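Local structure of phosphatidylserine synthase (Haemophilus influenzae, 3HSI) at residues C[319-324]-C[436-441]; C[309-314]-C[326-331]. The protein belongs to the phospholipase D superfamily, as a phosphatidylserine synthase built from two mixed beta sheets flanked by helices. All coordinates share one frame; numbering follows the deposited sequence.

Contact 1: residues C[319-324]-C[436-441]; sequences QPFKMA and EPVQKL
F321 reaches from its loop across to the first two turns of helix 436-447 and touches three of its residues. CG stands anti to the backbone N and beside the carbonyl carbon (chi1 -178°), which sets the ring against the helix. Around the ring the three partners are spread out. P437 lies against the CG-CD2-CE2 side, its CB 3.7 Å from F321 CD2, and the proline lies at a slant to the phenylalanine side chain. On the same side of the ring plane but farther along, V438 brings one branch, CG2, the methyl that sits beside its own backbone N, to 3.5 Å from F321 CE1, and the two side chains run roughly at right angles. L441 sends CD2 to the rim of the ring, near its plane, 4.1 Å from F321 CE2.

That same L441 methyl also serves M323, a selenomethionine, whose CG approaches it to 3.6 Å, again with the side chains nearly perpendicular. Beyond CG the M323 chain runs extended and then bends at chi3 (60°). M323 also packs on F445 of the second subunit, which places this edge of the contact at the subunit interface. Within the helix, L441 N bonds to P437 O at 3.1 Å, holding P437 and L441 one turn apart on the side that faces the loop.

Every side-chain pairing across the two segments is apolar. With aliphatic carbons meeting an aromatic ring and a methylene, the loop is held to the helix by van der Waals contact and the hydrophobic effect, which depend on fit more than on direction.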
loop_
_atom_site.group_PDB
_atom_site.type_symbol
_atom_site.label_atom_id
_atom_site.label_comp_id
_atom_site.label_asym_id
_atom_site.label_seq_id
_atom_site.Cartn_x
_atom_site.Cartn_y
_atom_site.Cartn_z
ATOM N N GLN C 319 28.999 -16.457 6.628
ATOM C CA GLN C 319 29.084 -15.008 6.700
ATOM C C GLN C 319 28.164 -14.492 7.791
ATOM O O GLN C 319 27.289 -15.239 8.257
ATOM C CB GLN C 319 28.716 -14.390 5.358
ATOM C CG GLN C 319 29.665 -14.777 4.261
ATOM C CD GLN C 319 29.734 -13.746 3.163
ATOM O OE1 GLN C 319 28.840 -13.642 2.323
ATOM N NE2 GLN C 319 30.823 -12.979 3.154
ATOM N N PRO C 320 28.356 -13.222 8.217
ATOM C CA PRO C 320 27.469 -12.672 9.249
ATOM C C PRO C 320 26.036 -12.458 8.731
ATOM O O PRO C 320 25.834 -11.884 7.661
ATOM C CB PRO C 320 28.135 -11.335 9.616
ATOM C CG PRO C 320 28.936 -10.951 8.401
ATOM C CD PRO C 320 29.374 -12.246 7.771
ATOM N N PHE C 321 25.054 -12.926 9.491
ATOM C CA PHE C 321 23.655 -12.861 9.074
ATOM C C PHE C 321 23.038 -11.457 9.212
ATOM O O PHE C 321 23.196 -10.797 10.238
ATOM C CB PHE C 321 22.815 -13.886 9.852
ATOM C CG PHE C 321 21.370 -13.915 9.442
ATOM C CD1 PHE C 321 20.984 -14.516 8.240
ATOM C CD2 PHE C 321 20.391 -13.314 10.240
ATOM C CE1 PHE C 321 19.641 -14.533 7.850
ATOM C CE2 PHE C 321 19.045 -13.325 9.861
ATOM C CZ PHE C 321 18.668 -13.940 8.671
ATOM N N LYS C 322 22.342 -11.026 8.160
ATOM C CA LYS C 322 21.477 -9.844 8.187
ATOM C C LYS C 322 20.017 -10.266 7.923
ATOM O O LYS C 322 19.767 -11.314 7.287
ATOM C CB LYS C 322 21.941 -8.811 7.155
HETATM N N MSE C 323 19.067 -9.460 8.405
HETATM C CA MSE C 323 17.633 -9.774 8.316
HETATM C C MSE C 323 17.152 -10.134 6.923
HETATM O O MSE C 323 16.421 -11.102 6.761
HETATM C CB MSE C 323 16.769 -8.634 8.862
HETATM C CG MSE C 323 16.152 -8.915 10.185
HETATM SE SE MSE C 323 14.967 -7.450 10.779
HETATM C CE MSE C 323 13.673 -7.413 9.338
ATOM N N ALA C 324 17.568 -9.378 5.918
ATOM C CA ALA C 324 17.105 -9.622 4.550
ATOM C C ALA C 324 17.495 -11.016 4.043
ATOM O O ALA C 324 16.926 -11.525 3.093
ATOM C CB ALA C 324 17.617 -8.549 3.604
ATOM N N GLU C 436 20.082 -21.094 12.408
ATOM C CA GLU C 436 19.367 -20.757 13.640
ATOM C C GLU C 436 18.759 -19.346 13.681
ATOM O O GLU C 436 17.661 -19.190 14.206
ATOM C CB GLU C 436 20.254 -21.024 14.893
ATOM N N PRO C 437 19.467 -18.320 13.145
ATOM C CA PRO C 437 18.873 -16.972 13.135
ATOM C C PRO C 437 17.720 -16.824 12.132
ATOM O O PRO C 437 16.803 -16.028 12.358
ATOM C CB PRO C 437 20.045 -16.049 12.752
ATOM C CG PRO C 437 21.125 -16.901 12.280
ATOM C CD PRO C 437 20.874 -18.313 12.689
ATOM N N VAL C 438 17.769 -17.585 11.041
ATOM C CA VAL C 438 16.669 -17.610 10.072
ATOM C C VAL C 438 15.433 -18.247 10.721
ATOM O O VAL C 438 14.325 -17.716 10.626
ATOM C CB VAL C 438 17.060 -18.413 8.827
ATOM C CG1 VAL C 438 15.845 -18.783 8.019
ATOM C CG2 VAL C 438 18.085 -17.651 8.018
ATOM N N GLN C 439 15.641 -19.393 11.357
ATOM C CA GLN C 439 14.588 -20.078 12.104
ATOM C C GLN C 439 13.871 -19.130 13.055
ATOM O O GLN C 439 12.647 -19.076 13.058
ATOM C CB GLN C 439 15.139 -21.280 12.888
ATOM C CG GLN C 439 15.754 -22.340 12.012
ATOM C CD GLN C 439 15.979 -23.654 12.747
ATOM O OE1 GLN C 439 16.964 -24.346 12.511
ATOM N NE2 GLN C 439 15.061 -24.002 13.632
ATOM N N LYS C 440 14.647 -18.379 13.836
ATOM C CA LYS C 440 14.106 -17.468 14.841
ATOM C C LYS C 440 13.222 -16.450 14.146
ATOM O O LYS C 440 12.082 -16.203 14.544
ATOM C CB LYS C 440 15.236 -16.712 15.531
ATOM C CG LYS C 440 15.917 -17.425 16.697
ATOM C CD LYS C 440 16.784 -16.417 17.478
ATOM C CE LYS C 440 17.592 -17.100 18.584
ATOM N NZ LYS C 440 18.380 -18.282 18.045
ATOM N N LEU C 441 13.777 -15.869 13.091
ATOM C CA LEU C 441 13.134 -14.804 12.373
ATOM C C LEU C 441 11.819 -15.269 11.766
ATOM O O LEU C 441 10.790 -14.619 11.966
ATOM C CB LEU C 441 14.078 -14.272 11.297
ATOM C CG LEU C 441 13.830 -12.865 10.763
ATOM C CD1 LEU C 441 13.472 -11.917 11.893
ATOM C CD2 LEU C 441 15.100 -12.394 10.061
#

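Contact 2: residues C[309-314]-C[326-331]; sequences VANDFY and ALPYLY
P328 sits in the first turn of helix 327-341 and fits against an Asx turn that overlaps a type I beta turn, N311 to Y314. The N311 side chain crosses the proline ring at about a right angle, its CB 3.8 Å from P328 CB, while P328 CG lies 3.6 Å from Y314 N. On the flank, F313 and L327 run side by side, pointing the same way. L327 CD1 sits over the centre of the F313 ring, 4.1 Å from the centroid and 8° off the normal, a CH-pi contact. The Y314 ring, with CG anti to the backbone N (chi1 -178°), brings its far end near the helix; its CE2 meets Y329 OH at 3.6 Å as the two side chains cross obliquely, and V309 CG2 lies over one face of the Y314 ring. Y329 also stacks edge-to-face with Y434, and D312 makes a salt bridge with R171, which ties the turn to strand 171-179. N311 ND2 comes to the edge of the Y331 ring. The other end of that amide helps hold the turn: N311 OD1 accepts F313 N at 2.8 Å, on a lone pair in the carbonyl plane, with an N-H...O angle of 160°.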
loop_
_atom_site.group_PDB
_atom_site.type_symbol
_atom_site.label_atom_id
_atom_site.label_comp_id
_atom_site.label_asym_id
_atom_site.label_seq_id
_atom_site.Cartn_x
_atom_site.Cartn_y
_atom_site.Cartn_z
ATOM N N VAL C 309 19.885 -20.259 -2.920
ATOM C CA VAL C 309 21.229 -19.766 -3.101
ATOM C C VAL C 309 21.357 -18.899 -4.359
ATOM O O VAL C 309 22.309 -18.139 -4.479
ATOM C CB VAL C 309 22.198 -20.954 -3.158
ATOM C CG1 VAL C 309 23.600 -20.512 -3.568
ATOM C CG2 VAL C 309 22.220 -21.673 -1.789
ATOM N N ALA C 310 20.397 -18.993 -5.282
ATOM C CA ALA C 310 20.381 -18.123 -6.477
ATOM C C ALA C 310 19.576 -16.802 -6.306
ATOM O O ALA C 310 19.371 -16.049 -7.248
ATOM C CB ALA C 310 19.883 -18.910 -7.661
ATOM N N ASN C 311 19.093 -16.551 -5.099
ATOM C CA ASN C 311 18.432 -15.297 -4.735
ATOM C C ASN C 311 19.514 -14.307 -4.316
ATOM O O ASN C 311 20.449 -14.683 -3.623
ATOM C CB ASN C 311 17.500 -15.584 -3.565
ATOM C CG ASN C 311 16.649 -14.386 -3.179
ATOM O OD1 ASN C 311 17.132 -13.404 -2.584
ATOM N ND2 ASN C 311 15.376 -14.464 -3.495
ATOM N N ASP C 312 19.421 -13.040 -4.704
ATOM C CA ASP C 312 20.498 -12.100 -4.311
ATOM C C ASP C 312 20.511 -11.601 -2.831
ATOM O O ASP C 312 21.438 -10.877 -2.417
ATOM C CB ASP C 312 20.626 -10.937 -5.290
ATOM C CG ASP C 312 19.353 -10.139 -5.416
ATOM O OD1 ASP C 312 18.303 -10.730 -5.772
ATOM O OD2 ASP C 312 19.405 -8.909 -5.167
ATOM N N PHE C 313 19.491 -11.967 -2.052
ATOM C CA PHE C 313 19.491 -11.682 -0.606
ATOM C C PHE C 313 20.092 -12.809 0.194
ATOM O O PHE C 313 20.271 -12.676 1.403
ATOM C CB PHE C 313 18.080 -11.424 -0.093
ATOM C CG PHE C 313 17.484 -10.156 -0.603
ATOM C CD1 PHE C 313 17.802 -8.942 -0.010
ATOM C CD2 PHE C 313 16.596 -10.170 -1.670
ATOM C CE1 PHE C 313 17.245 -7.759 -0.468
ATOM C CE2 PHE C 313 16.034 -8.982 -2.143
ATOM C CZ PHE C 313 16.366 -7.777 -1.537
ATOM N N TYR C 314 20.371 -13.931 -0.474
ATOM C CA TYR C 314 20.997 -15.073 0.179
ATOM C C TYR C 314 22.345 -14.659 0.780
ATOM O O TYR C 314 23.108 -13.956 0.139
ATOM C CB TYR C 314 21.142 -16.272 -0.785
ATOM C CG TYR C 314 21.747 -17.491 -0.114
ATOM C CD1 TYR C 314 23.094 -17.826 -0.308
ATOM C CD2 TYR C 314 20.998 -18.280 0.759
ATOM C CE1 TYR C 314 23.672 -18.947 0.328
ATOM C CE2 TYR C 314 21.575 -19.413 1.395
ATOM C CZ TYR C 314 22.914 -19.723 1.163
ATOM O OH TYR C 314 23.501 -20.823 1.782
ATOM N N ALA C 326 16.905 -13.669 5.330
ATOM C CA ALA C 326 15.865 -14.640 5.606
ATOM C C ALA C 326 14.883 -14.736 4.423
ATOM O O ALA C 326 14.152 -15.715 4.303
ATOM C CB ALA C 326 15.136 -14.294 6.896
ATOM N N LEU C 327 14.875 -13.732 3.547
ATOM C CA LEU C 327 13.906 -13.708 2.462
ATOM C C LEU C 327 13.930 -14.937 1.569
ATOM O O LEU C 327 12.867 -15.518 1.334
ATOM C CB LEU C 327 13.971 -12.423 1.609
ATOM C CG LEU C 327 13.590 -11.085 2.258
ATOM C CD1 LEU C 327 13.702 -9.946 1.255
ATOM C CD2 LEU C 327 12.197 -11.104 2.867
ATOM N N PRO C 328 15.116 -15.350 1.063
ATOM C CA PRO C 328 15.110 -16.592 0.217
ATOM C C PRO C 328 14.518 -17.851 0.918
ATOM O O PRO C 328 13.983 -18.764 0.265
ATOM C CB PRO C 328 16.591 -16.818 -0.138
ATOM C CG PRO C 328 17.362 -15.640 0.405
ATOM C CD PRO C 328 16.477 -14.828 1.314
ATOM N N TYR C 329 14.599 -17.881 2.240
ATOM C CA TYR C 329 14.066 -18.988 3.026
ATOM C C TYR C 329 12.574 -18.910 3.193
ATOM O O TYR C 329 11.885 -19.953 3.220
ATOM C CB TYR C 329 14.700 -18.997 4.407
ATOM C CG TYR C 329 16.169 -19.355 4.425
ATOM C CD1 TYR C 329 16.573 -20.662 4.652
ATOM C CD2 TYR C 329 17.156 -18.383 4.228
ATOM C CE1 TYR C 329 17.934 -21.012 4.713
ATOM C CE2 TYR C 329 18.518 -18.721 4.264
ATOM C CZ TYR C 329 18.883 -20.038 4.523
ATOM O OH TYR C 329 20.202 -20.394 4.547
ATOM N N LEU C 330 12.082 -17.683 3.383
ATOM C CA LEU C 330 10.655 -17.437 3.326
ATOM C C LEU C 330 10.040 -17.946 1.997
ATOM O O LEU C 330 9.032 -18.666 2.013
ATOM C CB LEU C 330 10.341 -15.953 3.560
ATOM C CG LEU C 330 8.850 -15.556 3.526
ATOM C CD1 LEU C 330 7.991 -16.345 4.536
ATOM C CD2 LEU C 330 8.669 -14.058 3.750
ATOM N N TYR C 331 10.667 -17.602 0.868
ATOM C CA TYR C 331 10.170 -18.045 -0.448
ATOM C C TYR C 331 10.260 -19.532 -0.615
ATOM O O TYR C 331 9.342 -20.124 -1.139
ATOM C CB TYR C 331 10.869 -17.348 -1.631
ATOM C CG TYR C 331 10.672 -15.851 -1.583
ATOM C CD1 TYR C 331 9.432 -15.320 -1.285
ATOM C CD2 TYR C 331 11.737 -14.970 -1.793
ATOM C CE1 TYR C 331 9.237 -13.948 -1.212
ATOM C CE2 TYR C 331 11.549 -13.586 -1.714
ATOM C CZ TYR C 331 10.292 -13.091 -1.433
ATOM O OH TYR C 331 10.065 -11.734 -1.353
#

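How the contacts relate
From the N terminus, the chain leaves strand 300-306 and enters the loop that carries 309-314 and then 319-324 before reaching 326-331 at the start of helix 327-341. Contact 2 closes this loop locally, only 12 residues apart at the closest ends. Contact 1 spans 112 residues, bringing helix 436-447, near the C terminus, back onto the loop. Because 319-324 lies between the two segments of contact 2 and its partner 436-441 comes after 326-331, the segments alternate and the contacts cross along the chain. Their centres are 11 Å apart and they touch directly: F321 and L441 both pack on A326, V438 on Y329, and A324 on F313. Loop, helix 327-341 and helix 436-447 are thus joined.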